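Local coordinates for yfhH hypothetical protein (Bacillus subtilis, PDB 1SF9) that is of unknown function but has been proposed to be a transcriptional regulator, and forms a homodimer, at residues E46-A51 against N58-L63; R87-E92 against I121-E126; E92-I97 against Y108-P113; F104-R109 against E116-I121. All coordinates share one frame; numbering follows the deposited sequence.

Contact 1 of 4, residues E46-A51 against N58-L63; sequences EKARKA and NELAVL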
loop_
_atom_site.group_PDB
_atom_site.type_symbol
_atom_site.label_atom_id
_atom_site.label_comp_id
_atom_site.label_asym_id
_atom_site.label_seq_id
_atom_site.Cartn_x
_atom_site.Cartn_y
_atom_site.Cartn_z
ATOM N N GLU A 46 -1.270 3.753 -16.321
ATOM C CA GLU A 46 -0.889 3.773 -17.739
ATOM C C GLU A 46 0.607 3.444 -17.871
ATOM O O GLU A 46 1.002 2.715 -18.779
ATOM C CB GLU A 46 -1.184 5.135 -18.369
ATOM C CG GLU A 46 -0.957 5.142 -19.874
ATOM C CD GLU A 46 -1.985 4.314 -20.651
ATOM O OE1 GLU A 46 -1.717 4.016 -21.838
ATOM O OE2 GLU A 46 -3.055 3.971 -20.095
ATOM N N LYS A 47 1.441 3.968 -16.977
ATOM C CA LYS A 47 2.867 3.661 -17.051
ATOM C C LYS A 47 3.098 2.177 -16.752
ATOM O O LYS A 47 3.989 1.554 -17.343
ATOM C CB LYS A 47 3.672 4.510 -16.064
ATOM C CG LYS A 47 3.699 5.982 -16.436
ATOM C CD LYS A 47 4.484 6.824 -15.427
ATOM C CE LYS A 47 4.437 8.311 -15.817
ATOM N NZ LYS A 47 5.122 9.130 -14.786
ATOM N N ALA A 48 2.303 1.622 -15.845
ATOM C CA ALA A 48 2.457 0.207 -15.475
ATOM C C ALA A 48 2.052 -0.679 -16.642
ATOM O O ALA A 48 2.678 -1.717 -16.906
ATOM C CB ALA A 48 1.610 -0.128 -14.238
ATOM N N ARG A 49 1.008 -0.276 -17.352
ATOM C CA ARG A 49 0.545 -1.055 -18.490
ATOM C C ARG A 49 1.660 -1.138 -19.506
ATOM O O ARG A 49 1.909 -2.196 -20.083
ATOM C CB ARG A 49 -0.677 -0.402 -19.133
ATOM C CG ARG A 49 -1.094 -1.077 -20.421
ATOM C CD ARG A 49 -2.516 -0.727 -20.789
ATOM N NE ARG A 49 -3.463 -1.221 -19.794
ATOM C CZ ARG A 49 -3.944 -0.493 -18.790
ATOM N NH1 ARG A 49 -4.796 -1.031 -17.926
ATOM N NH2 ARG A 49 -3.597 0.782 -18.666
ATOM N N LYS A 50 2.341 -0.024 -19.725
ATOM C CA LYS A 50 3.423 -0.021 -20.684
ATOM C C LYS A 50 4.575 -0.888 -20.207
ATOM O O LYS A 50 5.154 -1.632 -20.992
ATOM C CB LYS A 50 3.868 1.405 -20.975
ATOM C CG LYS A 50 2.879 2.094 -21.908
ATOM C CD LYS A 50 2.595 3.536 -21.522
ATOM C CE LYS A 50 3.617 4.489 -22.098
ATOM N NZ LYS A 50 3.188 5.894 -21.867
ATOM N N ALA A 51 4.898 -0.834 -18.917
ATOM C CA ALA A 51 5.975 -1.694 -18.438
ATOM C C ALA A 51 5.572 -3.167 -18.596
ATOM O O ALA A 51 6.399 -4.009 -18.964
ATOM C CB ALA A 51 6.286 -1.395 -16.970
ATOM N N ASN A 58 10.888 -5.183 -13.113
ATOM C CA ASN A 58 11.357 -4.381 -11.983
ATOM C C ASN A 58 10.534 -3.101 -11.899
ATOM O O ASN A 58 9.929 -2.801 -10.853
ATOM C CB ASN A 58 12.838 -4.027 -12.155
ATOM C CG ASN A 58 13.148 -3.419 -13.515
ATOM O OD1 ASN A 58 12.980 -4.067 -14.556
ATOM N ND2 ASN A 58 13.606 -2.166 -13.516
ATOM N N GLU A 59 10.517 -2.357 -13.004
ATOM C CA GLU A 59 9.764 -1.108 -13.059
ATOM C C GLU A 59 8.270 -1.317 -12.823
ATOM O O GLU A 59 7.628 -0.513 -12.135
ATOM C CB GLU A 59 9.974 -0.396 -14.394
ATOM C CG GLU A 59 9.333 0.957 -14.389
ATOM C CD GLU A 59 9.797 1.796 -13.209
ATOM O OE1 GLU A 59 9.074 2.734 -12.824
ATOM O OE2 GLU A 59 10.890 1.514 -12.667
ATOM N N LEU A 60 7.704 -2.381 -13.390
ATOM C CA LEU A 60 6.295 -2.649 -13.172
ATOM C C LEU A 60 6.063 -2.771 -11.666
ATOM O O LEU A 60 5.089 -2.251 -11.137
ATOM C CB LEU A 60 5.860 -3.951 -13.861
ATOM C CG LEU A 60 4.478 -4.522 -13.567
ATOM C CD1 LEU A 60 3.395 -3.474 -13.938
ATOM C CD2 LEU A 60 4.257 -5.819 -14.385
ATOM N N ALA A 61 6.973 -3.449 -10.973
ATOM C CA ALA A 61 6.799 -3.634 -9.537
ATOM C C ALA A 61 6.886 -2.317 -8.768
ATOM O O ALA A 61 6.123 -2.102 -7.832
ATOM C CB ALA A 61 7.846 -4.643 -9.002
ATOM N N VAL A 62 7.804 -1.447 -9.162
ATOM C CA VAL A 62 7.939 -0.146 -8.494
ATOM C C VAL A 62 6.640 0.647 -8.662
ATOM O O VAL A 62 6.130 1.220 -7.706
ATOM C CB VAL A 62 9.097 0.662 -9.111
ATOM C CG1 VAL A 62 9.062 2.107 -8.634
ATOM C CG2 VAL A 62 10.417 0.034 -8.730
ATOM N N LEU A 63 6.103 0.653 -9.878
ATOM C CA LEU A 63 4.858 1.378 -10.164
ATOM C C LEU A 63 3.698 0.766 -9.401
ATOM O O LEU A 63 2.886 1.486 -8.841
ATOM C CB LEU A 63 4.553 1.349 -11.668
ATOM C CG LEU A 63 5.502 2.229 -12.492
ATOM C CD1 LEU A 63 5.443 1.824 -13.970
ATOM C CD2 LEU A 63 5.094 3.701 -12.328
#
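L63 CD1 sits over the face of the K47-A48 peptide, the flat group of this contact, 3.7 Å from K47 C and from A48 N. At the next carbonyl along the helix, L60 CD1 comes to 3.5 Å from A48 O, an apolar methyl against an oxygen that the side chain cannot bond. The same methyl touches A48 CB at 3.8 Å. It reaches there because L60 CG stands anti to the backbone N (chi1 170°), which swings the branch toward helix 34-53. A51 CB meets L60 CB at 4.0 Å, and K47 contributes its CB, 3.8 Å from L63 CD1, while the rest of its extended chain leads away. No hydrogen bond or salt bridge crosses the contact. The side chains of A48 and A51 are single methyl groups, and the short segments approach to 8.7 Å between axes. L63 also packs on L44 and L60 touches E52, so both leucines lean on more of helix 34-53. With N-to-C directions 159° apart and only a short connection between helices 34-53 and 57-74, the arrangement is an antiparallel helical hairpin.

Contact 2 of 4, residues R87-E92 against I121-E126; sequences RVENTE and ISVLQE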
loop_
_atom_site.group_PDB
_atom_site.type_symbol
_atom_site.label_atom_id
_atom_site.label_comp_id
_atom_site.label_asym_id
_atom_site.label_seq_id
_atom_site.Cartn_x
_atom_site.Cartn_y
_atom_site.Cartn_z
ATOM N N ARG A 87 -8.611 -10.714 4.500
ATOM C CA ARG A 87 -7.811 -11.489 3.580
ATOM C C ARG A 87 -6.791 -10.510 3.022
ATOM O O ARG A 87 -7.115 -9.344 2.806
ATOM C CB ARG A 87 -8.655 -12.022 2.420
ATOM C CG ARG A 87 -7.806 -12.352 1.186
ATOM C CD ARG A 87 -8.606 -13.019 0.076
ATOM N NE ARG A 87 -7.962 -12.838 -1.225
ATOM C CZ ARG A 87 -8.193 -11.805 -2.028
ATOM N NH1 ARG A 87 -7.567 -11.708 -3.194
ATOM N NH2 ARG A 87 -9.068 -10.872 -1.669
ATOM N N VAL A 88 -5.556 -10.955 2.823
ATOM C CA VAL A 88 -4.554 -10.067 2.225
ATOM C C VAL A 88 -4.679 -10.303 0.724
ATOM O O VAL A 88 -4.544 -11.428 0.260
ATOM C CB VAL A 88 -3.148 -10.393 2.712
ATOM C CG1 VAL A 88 -2.113 -9.540 1.986
ATOM C CG2 VAL A 88 -3.093 -10.161 4.221
ATOM N N GLU A 89 -4.976 -9.231 -0.007
ATOM C CA GLU A 89 -5.185 -9.292 -1.447
ATOM C C GLU A 89 -4.112 -10.093 -2.188
ATOM O O GLU A 89 -2.921 -9.971 -1.902
ATOM C CB GLU A 89 -5.250 -7.856 -1.997
ATOM C CG GLU A 89 -5.461 -7.740 -3.501
ATOM C CD GLU A 89 -5.592 -6.293 -3.957
ATOM O OE1 GLU A 89 -5.261 -5.372 -3.170
ATOM O OE2 GLU A 89 -6.019 -6.076 -5.111
ATOM N N ASN A 90 -4.565 -10.904 -3.142
ATOM C CA ASN A 90 -3.698 -11.740 -3.976
ATOM C C ASN A 90 -2.828 -12.759 -3.233
ATOM O O ASN A 90 -1.801 -13.190 -3.761
ATOM C CB ASN A 90 -2.787 -10.875 -4.853
ATOM C CG ASN A 90 -3.535 -10.141 -5.944
ATOM O OD1 ASN A 90 -4.309 -10.733 -6.702
ATOM N ND2 ASN A 90 -3.296 -8.843 -6.040
ATOM N N THR A 91 -3.212 -13.113 -2.008
ATOM C CA THR A 91 -2.493 -14.117 -1.240
ATOM C C THR A 91 -3.567 -14.979 -0.584
ATOM O O THR A 91 -4.764 -14.693 -0.706
ATOM C CB THR A 91 -1.632 -13.511 -0.127
ATOM O OG1 THR A 91 -2.480 -13.156 0.975
ATOM C CG2 THR A 91 -0.872 -12.276 -0.643
ATOM N N GLU A 92 -3.147 -16.040 0.099
ATOM C CA GLU A 92 -4.100 -16.909 0.785
ATOM C C GLU A 92 -3.971 -16.673 2.290
ATOM O O GLU A 92 -4.441 -17.475 3.104
ATOM C CB GLU A 92 -3.811 -18.379 0.484
ATOM C CG GLU A 92 -3.956 -18.740 -0.980
ATOM C CD GLU A 92 -2.710 -19.382 -1.519
ATOM O OE1 GLU A 92 -2.372 -20.491 -1.051
ATOM O OE2 GLU A 92 -2.064 -18.773 -2.402
ATOM N N ILE A 121 -3.759 -0.214 4.073
ATOM C CA ILE A 121 -5.144 -0.661 4.141
ATOM C C ILE A 121 -5.735 -1.082 2.798
ATOM O O ILE A 121 -6.705 -1.818 2.752
ATOM C CB ILE A 121 -6.064 0.368 4.848
ATOM C CG1 ILE A 121 -5.951 1.738 4.188
ATOM C CG2 ILE A 121 -5.679 0.464 6.320
ATOM C CD1 ILE A 121 -6.879 2.792 4.818
ATOM N N SER A 122 -5.121 -0.649 1.701
ATOM C CA SER A 122 -5.602 -1.008 0.379
ATOM C C SER A 122 -5.451 -2.495 0.031
ATOM O O SER A 122 -6.051 -2.942 -0.941
ATOM C CB SER A 122 -4.880 -0.184 -0.692
ATOM O OG SER A 122 -3.494 -0.212 -0.442
ATOM N N VAL A 123 -4.660 -3.249 0.793
ATOM C CA VAL A 123 -4.501 -4.671 0.483
ATOM C C VAL A 123 -5.371 -5.553 1.368
ATOM O O VAL A 123 -5.338 -6.766 1.246
ATOM C CB VAL A 123 -3.002 -5.165 0.581
ATOM C CG1 VAL A 123 -2.086 -4.240 -0.216
ATOM C CG2 VAL A 123 -2.527 -5.230 2.011
ATOM N N LEU A 124 -6.166 -4.947 2.251
ATOM C CA LEU A 124 -7.034 -5.730 3.128
ATOM C C LEU A 124 -8.429 -5.883 2.541
ATOM O O LEU A 124 -9.133 -4.900 2.308
ATOM C CB LEU A 124 -7.124 -5.079 4.503
ATOM C CG LEU A 124 -5.777 -4.954 5.211
ATOM C CD1 LEU A 124 -6.044 -4.349 6.594
ATOM C CD2 LEU A 124 -5.080 -6.316 5.367
ATOM N N GLN A 125 -8.822 -7.131 2.288
ATOM C CA GLN A 125 -10.139 -7.392 1.720
ATOM C C GLN A 125 -11.024 -8.045 2.772
ATOM O O GLN A 125 -10.586 -8.919 3.506
ATOM C CB GLN A 125 -10.014 -8.319 0.511
ATOM C CG GLN A 125 -9.101 -7.777 -0.595
ATOM C CD GLN A 125 -9.403 -6.329 -0.980
ATOM O OE1 GLN A 125 -10.554 -5.965 -1.258
ATOM N NE2 GLN A 125 -8.359 -5.493 -1.006
ATOM N N GLU A 126 -12.270 -7.617 2.861
ATOM C CA GLU A 126 -13.154 -8.236 3.840
ATOM C C GLU A 126 -13.335 -9.701 3.450
ATOM O O GLU A 126 -13.394 -10.038 2.268
ATOM C CB GLU A 126 -14.491 -7.491 3.908
ATOM C CG GLU A 126 -14.445 -6.334 4.900
ATOM C CD GLU A 126 -15.745 -5.551 5.013
ATOM O OE1 GLU A 126 -15.851 -4.753 5.969
ATOM O OE2 GLU A 126 -16.646 -5.714 4.160
#
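R87 and Q125 form a hydrogen-bonded pair of an antiparallel ladder, where strand 85-88 meets strand 124-126 at one border of the five-stranded sheet. R87 N gives a bond to Q125 O and R87 O takes one from Q125 N, both 2.8 Å; the second is almost straight, with 178° at the hydrogen. The R87 side chain is modelled in two conformers, so the approach of its guanidinium to the aliphatic part of Q125 is doubtful in detail. V88, opposite L124 in a non-hydrogen-bonded pair, turns to the other face, where V88 CG1 lies 4.3 Å from V123 CG2; F95 of strand 94-101 packs on both V88 and L124 there. E89 carries the ladder one bond further, its N reaching V123 O at 2.8 Å. Its CB lies against the Q125 side chain, which bends at chi2 so that Q125 NE2 comes to 4.0 Å from E89 CB. An alanine in place of Q125 would keep the backbone pairing but is likely to strip E89 CB of this cover and open a gap beside it. N90, at phi 60°, takes the third position of a type II turn from V88 to T91. T91 closes that turn with two donors on one acceptor: T91 N at 3.1 Å from V88 O, and T91 OG1 at 2.8 Å from V88 O, from the same face, the hydroxyl 37° out of the carbonyl plane.

Contact 3 of 4, residues E92-I97 against Y108-P113; sequences EDEFTI and YRTSSP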
loop_
_atom_site.group_PDB
_atom_site.type_symbol
_atom_site.label_atom_id
_atom_site.label_comp_id
_atom_site.label_asym_id
_atom_site.label_seq_id
_atom_site.Cartn_x
_atom_site.Cartn_y
_atom_site.Cartn_z
ATOM N N GLU A 92 -3.147 -16.040 0.099
ATOM C CA GLU A 92 -4.100 -16.909 0.785
ATOM C C GLU A 92 -3.971 -16.673 2.290
ATOM O O GLU A 92 -4.441 -17.475 3.104
ATOM C CB GLU A 92 -3.811 -18.379 0.484
ATOM C CG GLU A 92 -3.956 -18.740 -0.980
ATOM C CD GLU A 92 -2.710 -19.382 -1.519
ATOM O OE1 GLU A 92 -2.372 -20.491 -1.051
ATOM O OE2 GLU A 92 -2.064 -18.773 -2.402
ATOM N N ASP A 93 -3.325 -15.571 2.649
ATOM C CA ASP A 93 -3.111 -15.223 4.056
ATOM C C ASP A 93 -4.250 -14.361 4.646
ATOM O O ASP A 93 -4.968 -13.666 3.915
ATOM C CB ASP A 93 -1.803 -14.422 4.209
ATOM C CG ASP A 93 -0.550 -15.227 3.882
ATOM O OD1 ASP A 93 0.545 -14.610 3.875
ATOM O OD2 ASP A 93 -0.636 -16.452 3.639
ATOM N N GLU A 94 -4.368 -14.403 5.970
ATOM C CA GLU A 94 -5.371 -13.636 6.743
ATOM C C GLU A 94 -4.579 -12.759 7.690
ATOM O O GLU A 94 -3.571 -13.192 8.250
ATOM C CB GLU A 94 -6.289 -14.572 7.542
ATOM C CG GLU A 94 -7.375 -15.206 6.660
ATOM C CD GLU A 94 -8.353 -16.100 7.422
ATOM O OE1 GLU A 94 -8.458 -16.011 8.668
ATOM O OE2 GLU A 94 -9.033 -16.906 6.747
ATOM N N PHE A 95 -5.034 -11.523 7.847
ATOM C CA PHE A 95 -4.335 -10.547 8.666
ATOM C C PHE A 95 -5.295 -9.940 9.676
ATOM O O PHE A 95 -6.333 -9.400 9.315
ATOM C CB PHE A 95 -3.797 -9.466 7.722
ATOM C CG PHE A 95 -2.963 -8.406 8.392
ATOM C CD1 PHE A 95 -3.522 -7.194 8.757
ATOM C CD2 PHE A 95 -1.592 -8.597 8.585
ATOM C CE1 PHE A 95 -2.727 -6.184 9.299
ATOM C CE2 PHE A 95 -0.792 -7.585 9.131
ATOM C CZ PHE A 95 -1.358 -6.380 9.479
ATOM N N THR A 96 -4.923 -10.029 10.936
ATOM C CA THR A 96 -5.719 -9.464 12.016
ATOM C C THR A 96 -5.140 -8.102 12.382
ATOM O O THR A 96 -3.947 -7.972 12.647
ATOM C CB THR A 96 -5.684 -10.405 13.232
ATOM O OG1 THR A 96 -6.193 -11.698 12.831
ATOM C CG2 THR A 96 -6.503 -9.824 14.388
ATOM N N ILE A 97 -5.993 -7.083 12.408
ATOM C CA ILE A 97 -5.526 -5.741 12.723
ATOM C C ILE A 97 -5.351 -5.509 14.232
ATOM O O ILE A 97 -6.224 -5.854 15.020
ATOM C CB ILE A 97 -6.518 -4.689 12.204
ATOM C CG1 ILE A 97 -6.600 -4.788 10.679
ATOM C CG2 ILE A 97 -6.063 -3.253 12.604
ATOM C CD1 ILE A 97 -7.411 -3.623 10.044
ATOM N N TYR A 108 -0.970 -8.678 12.496
ATOM C CA TYR A 108 -0.186 -9.869 12.210
ATOM C C TYR A 108 -0.947 -10.849 11.320
ATOM O O TYR A 108 -2.185 -10.886 11.272
ATOM C CB TYR A 108 0.193 -10.612 13.512
ATOM C CG TYR A 108 -1.002 -10.978 14.351
ATOM C CD1 TYR A 108 -1.550 -10.051 15.250
ATOM C CD2 TYR A 108 -1.628 -12.225 14.199
ATOM C CE1 TYR A 108 -2.713 -10.355 15.991
ATOM C CE2 TYR A 108 -2.783 -12.538 14.931
ATOM C CZ TYR A 108 -3.314 -11.605 15.823
ATOM O OH TYR A 108 -4.428 -11.932 16.576
ATOM N N ARG A 109 -0.187 -11.644 10.591
ATOM C CA ARG A 109 -0.792 -12.673 9.757
ATOM C C ARG A 109 -1.083 -13.879 10.659
ATOM O O ARG A 109 -0.312 -14.174 11.566
ATOM C CB ARG A 109 0.185 -13.080 8.676
ATOM C CG ARG A 109 0.422 -11.965 7.663
ATOM C CD ARG A 109 1.485 -12.405 6.645
ATOM N NE ARG A 109 1.909 -11.216 5.891
ATOM C CZ ARG A 109 1.640 -10.979 4.616
ATOM N NH1 ARG A 109 2.064 -9.849 4.076
ATOM N NH2 ARG A 109 0.971 -11.850 3.866
ATOM N N THR A 110 -2.185 -14.584 10.406
ATOM C CA THR A 110 -2.502 -15.744 11.240
ATOM C C THR A 110 -1.425 -16.823 11.064
ATOM O O THR A 110 -1.235 -17.659 11.948
ATOM C CB THR A 110 -3.894 -16.310 10.911
ATOM O OG1 THR A 110 -3.953 -16.717 9.547
ATOM C CG2 THR A 110 -4.955 -15.257 11.118
ATOM N N SER A 111 -0.700 -16.784 9.947
ATOM C CA SER A 111 0.373 -17.752 9.731
ATOM C C SER A 111 1.709 -17.353 10.399
ATOM O O SER A 111 2.649 -18.158 10.447
ATOM C CB SER A 111 0.597 -17.985 8.229
ATOM O OG SER A 111 0.877 -16.780 7.555
ATOM N N SER A 112 1.798 -16.134 10.919
ATOM C CA SER A 112 3.017 -15.689 11.635
ATOM C C SER A 112 2.529 -14.751 12.739
ATOM O O SER A 112 2.862 -13.539 12.784
ATOM C CB SER A 112 3.989 -14.970 10.695
ATOM O OG SER A 112 3.393 -13.877 10.012
ATOM N N PRO A 113 1.731 -15.299 13.666
ATOM C CA PRO A 113 1.188 -14.479 14.750
ATOM C C PRO A 113 2.165 -13.881 15.760
ATOM O O PRO A 113 1.779 -13.030 16.550
ATOM C CB PRO A 113 0.149 -15.403 15.382
ATOM C CG PRO A 113 0.775 -16.727 15.227
ATOM C CD PRO A 113 1.327 -16.713 13.833
HETATM O O HOH W 1 -2.226 -16.077 7.127
HETATM O O HOH W 2 -6.036 -13.481 14.950
#
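T96 and Y108 are a hydrogen-bonded pair of the beta hairpin formed by strands 94-101 and 104-109, near its open end. The backbone bonds come first: T96 N to Y108 O at 2.9 Å, Y108 N to T96 O at 3.1 Å, and T110 N to E94 O at 2.9 Å, the last prolonging the ladder into the type I turn R109-S112. The charged interaction is a salt bridge, R109 NH2 to D93 OD1 at 2.8 Å. That oxygen uses its anti lone pair, and the carboxylate and guanidinium planes stand 87° apart, so one N-H carries the link; E117 is the second carboxylate serving R109. Among the ring contacts, T96 CB lies over a face of Y108, 4.1 Å from the centroid, a CH-pi contact. Y108 CG stands between its backbone N and carbonyl carbon (chi1 56°), which lays the ring beside T96. On the opposite face F95 CE2 comes to 3.5 Å from Y108 N, which lies over the F95 ring. Two waters bridge the segments: one accepts from E94 N and bonds T110 OG1 and S111 OG; the other bonds T96 OG1, also paired with T85, and Y108 OH, at 2.8 Å from each.

Contact 4 of 4, residues F104-R109 against E116-I121; sequences FAWGYR and EEALPI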
loop_
_atom_site.group_PDB
_atom_site.type_symbol
_atom_site.label_atom_id
_atom_site.label_comp_id
_atom_site.label_asym_id
_atom_site.label_seq_id
_atom_site.Cartn_x
_atom_site.Cartn_y
_atom_site.Cartn_z
ATOM N N PHE A 104 -1.844 2.810 7.203
ATOM C CA PHE A 104 -1.436 1.423 7.432
ATOM C C PHE A 104 -2.190 0.756 8.554
ATOM O O PHE A 104 -2.708 1.397 9.479
ATOM C CB PHE A 104 0.063 1.345 7.764
ATOM C CG PHE A 104 0.959 1.684 6.605
ATOM C CD1 PHE A 104 1.351 0.689 5.722
ATOM C CD2 PHE A 104 1.352 3.007 6.366
ATOM C CE1 PHE A 104 2.136 1.008 4.580
ATOM C CE2 PHE A 104 2.132 3.332 5.237
ATOM C CZ PHE A 104 2.514 2.331 4.351
ATOM N N ALA A 105 -2.286 -0.558 8.439
ATOM C CA ALA A 105 -2.870 -1.339 9.500
ATOM C C ALA A 105 -1.694 -2.135 10.081
ATOM O O ALA A 105 -0.982 -2.849 9.367
ATOM C CB ALA A 105 -3.929 -2.289 8.956
ATOM N N TRP A 106 -1.483 -1.979 11.382
ATOM C CA TRP A 106 -0.451 -2.743 12.074
ATOM C C TRP A 106 -1.167 -3.950 12.661
ATOM O O TRP A 106 -2.245 -3.815 13.255
ATOM C CB TRP A 106 0.181 -1.908 13.180
ATOM C CG TRP A 106 1.107 -0.884 12.623
ATOM C CD1 TRP A 106 0.778 0.349 12.152
ATOM C CD2 TRP A 106 2.516 -1.038 12.405
ATOM N NE1 TRP A 106 1.904 0.986 11.648
ATOM C CE2 TRP A 106 2.978 0.151 11.794
ATOM C CE3 TRP A 106 3.426 -2.065 12.665
ATOM C CZ2 TRP A 106 4.323 0.346 11.442
ATOM C CZ3 TRP A 106 4.774 -1.871 12.316
ATOM C CH2 TRP A 106 5.201 -0.677 11.712
ATOM N N GLY A 107 -0.579 -5.127 12.487
ATOM C CA GLY A 107 -1.237 -6.323 12.991
ATOM C C GLY A 107 -0.362 -7.522 12.710
ATOM O O GLY A 107 0.855 -7.406 12.708
ATOM N N TYR A 108 -0.970 -8.678 12.496
ATOM C CA TYR A 108 -0.186 -9.869 12.210
ATOM C C TYR A 108 -0.947 -10.849 11.320
ATOM O O TYR A 108 -2.185 -10.886 11.272
ATOM C CB TYR A 108 0.193 -10.612 13.512
ATOM C CG TYR A 108 -1.002 -10.978 14.351
ATOM C CD1 TYR A 108 -1.550 -10.051 15.250
ATOM C CD2 TYR A 108 -1.628 -12.225 14.199
ATOM C CE1 TYR A 108 -2.713 -10.355 15.991
ATOM C CE2 TYR A 108 -2.783 -12.538 14.931
ATOM C CZ TYR A 108 -3.314 -11.605 15.823
ATOM O OH TYR A 108 -4.428 -11.932 16.576
ATOM N N ARG A 109 -0.187 -11.644 10.591
ATOM C CA ARG A 109 -0.792 -12.673 9.757
ATOM C C ARG A 109 -1.083 -13.879 10.659
ATOM O O ARG A 109 -0.312 -14.174 11.566
ATOM C CB ARG A 109 0.185 -13.080 8.676
ATOM C CG ARG A 109 0.422 -11.965 7.663
ATOM C CD ARG A 109 1.485 -12.405 6.645
ATOM N NE ARG A 109 1.909 -11.216 5.891
ATOM C CZ ARG A 109 1.640 -10.979 4.616
ATOM N NH1 ARG A 109 2.064 -9.849 4.076
ATOM N NH2 ARG A 109 0.971 -11.850 3.866
ATOM N N GLU A 116 4.538 -8.772 14.540
ATOM C CA GLU A 116 3.670 -7.647 14.290
ATOM C C GLU A 116 4.254 -7.008 13.038
ATOM O O GLU A 116 5.470 -7.039 12.811
ATOM C CB GLU A 116 3.689 -6.689 15.495
ATOM C CG GLU A 116 2.784 -5.455 15.382
ATOM C CD GLU A 116 1.284 -5.738 15.506
ATOM O OE1 GLU A 116 0.877 -6.867 15.853
ATOM O OE2 GLU A 116 0.502 -4.795 15.265
ATOM N N GLU A 117 3.385 -6.504 12.175
ATOM C CA GLU A 117 3.848 -5.859 10.971
ATOM C C GLU A 117 2.847 -4.914 10.372
ATOM O O GLU A 117 1.687 -4.886 10.784
ATOM C CB GLU A 117 4.185 -6.913 9.969
ATOM C CG GLU A 117 3.070 -7.883 9.790
ATOM C CD GLU A 117 3.078 -8.409 8.409
ATOM O OE1 GLU A 117 3.012 -9.642 8.215
ATOM O OE2 GLU A 117 3.156 -7.551 7.528
ATOM N N ALA A 118 3.281 -4.154 9.373
ATOM C CA ALA A 118 2.359 -3.176 8.804
ATOM C C ALA A 118 2.037 -3.390 7.349
ATOM O O ALA A 118 2.950 -3.629 6.564
ATOM C CB ALA A 118 2.947 -1.797 8.964
ATOM N N LEU A 119 0.751 -3.284 7.003
ATOM C CA LEU A 119 0.296 -3.387 5.603
ATOM C C LEU A 119 -0.591 -2.204 5.254
ATOM O O LEU A 119 -1.348 -1.706 6.096
ATOM C CB LEU A 119 -0.548 -4.643 5.363
ATOM C CG LEU A 119 0.160 -5.992 5.469
ATOM C CD1 LEU A 119 -0.884 -7.116 5.411
ATOM C CD2 LEU A 119 1.151 -6.121 4.328
ATOM N N PRO A 120 -0.524 -1.728 3.995
ATOM C CA PRO A 120 -1.377 -0.592 3.612
ATOM C C PRO A 120 -2.830 -1.066 3.652
ATOM O O PRO A 120 -3.111 -2.206 3.302
ATOM C CB PRO A 120 -0.943 -0.287 2.187
ATOM C CG PRO A 120 0.469 -0.831 2.105
ATOM C CD PRO A 120 0.368 -2.118 2.890
ATOM N N ILE A 121 -3.759 -0.214 4.073
ATOM C CA ILE A 121 -5.144 -0.661 4.141
ATOM C C ILE A 121 -5.735 -1.082 2.798
ATOM O O ILE A 121 -6.705 -1.818 2.752
ATOM C CB ILE A 121 -6.064 0.368 4.848
ATOM C CG1 ILE A 121 -5.951 1.738 4.188
ATOM C CG2 ILE A 121 -5.679 0.464 6.320
ATOM C CD1 ILE A 121 -6.879 2.792 4.818
HETATM O O HOH W 3 2.714 -11.298 10.533
#
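A118 and W106 make the apolar centre: A118 CB hangs over the indole, 3.4 Å from the centroid of the six-membered ring and 8° off its normal, a CH-pi contact. They face each other as a non-hydrogen-bonded pair, both side chains on one face of the sheet. F104 CE1 packs 3.5 Å from P120 CG, and F104 CD1 reaches A118 CB more loosely. On the other face A105 CB lies 4.2 Å from I121 CG2. An alanine in place of W106 would probably leave the A118 methyl without its aromatic cover and Y99 without its ring partner. Four backbone bonds flank this centre: A105 and L119 bond N to O in both directions, as do G107 and E117, the shortest being E117 N to G107 O at 2.7 Å. At the polar edge R109 NE forms a salt bridge to E117 OE1 at 3.0 Å, in the guanidinium plane, while L119 CD1 lies over one face of that group and L119 CD2 comes to 3.8 Å from R109 NH1. E117 CG is placed between its backbone N and carbonyl carbon (chi1 51°), on R109's side, and a water bridges R109 N and E117 OE1. Strand 115-120 is outermost within the chain. Behind strand 104-109 comes strand 94-101, whose Y99 meets W106 nearly ring-parallel, whereas F104 and I121 lean on M69 and A72 of helix 57-74.

Contacts 2, 3 and 4 belong to one antiparallel sheet, whereas contact 1 joins two helices and touches none of them, its centre lying 21 to 28 Å from theirs. Contact 1 is buried, and no hydrogen bond or salt bridge crosses it; contact 3 is a surface contact with ordered water and charge; contacts 2 and 4 are partly buried and bring in the sheet's two outermost strands. Contacts 3 and 4 share strand 104-109, and R109 divides its salt bridges between them. Contacts 3 and 4 are both nested within the loop that contact 2 closes. Apolar side chains unite all three: F95 touches L119 and V88, and L124 touches A105 and I97.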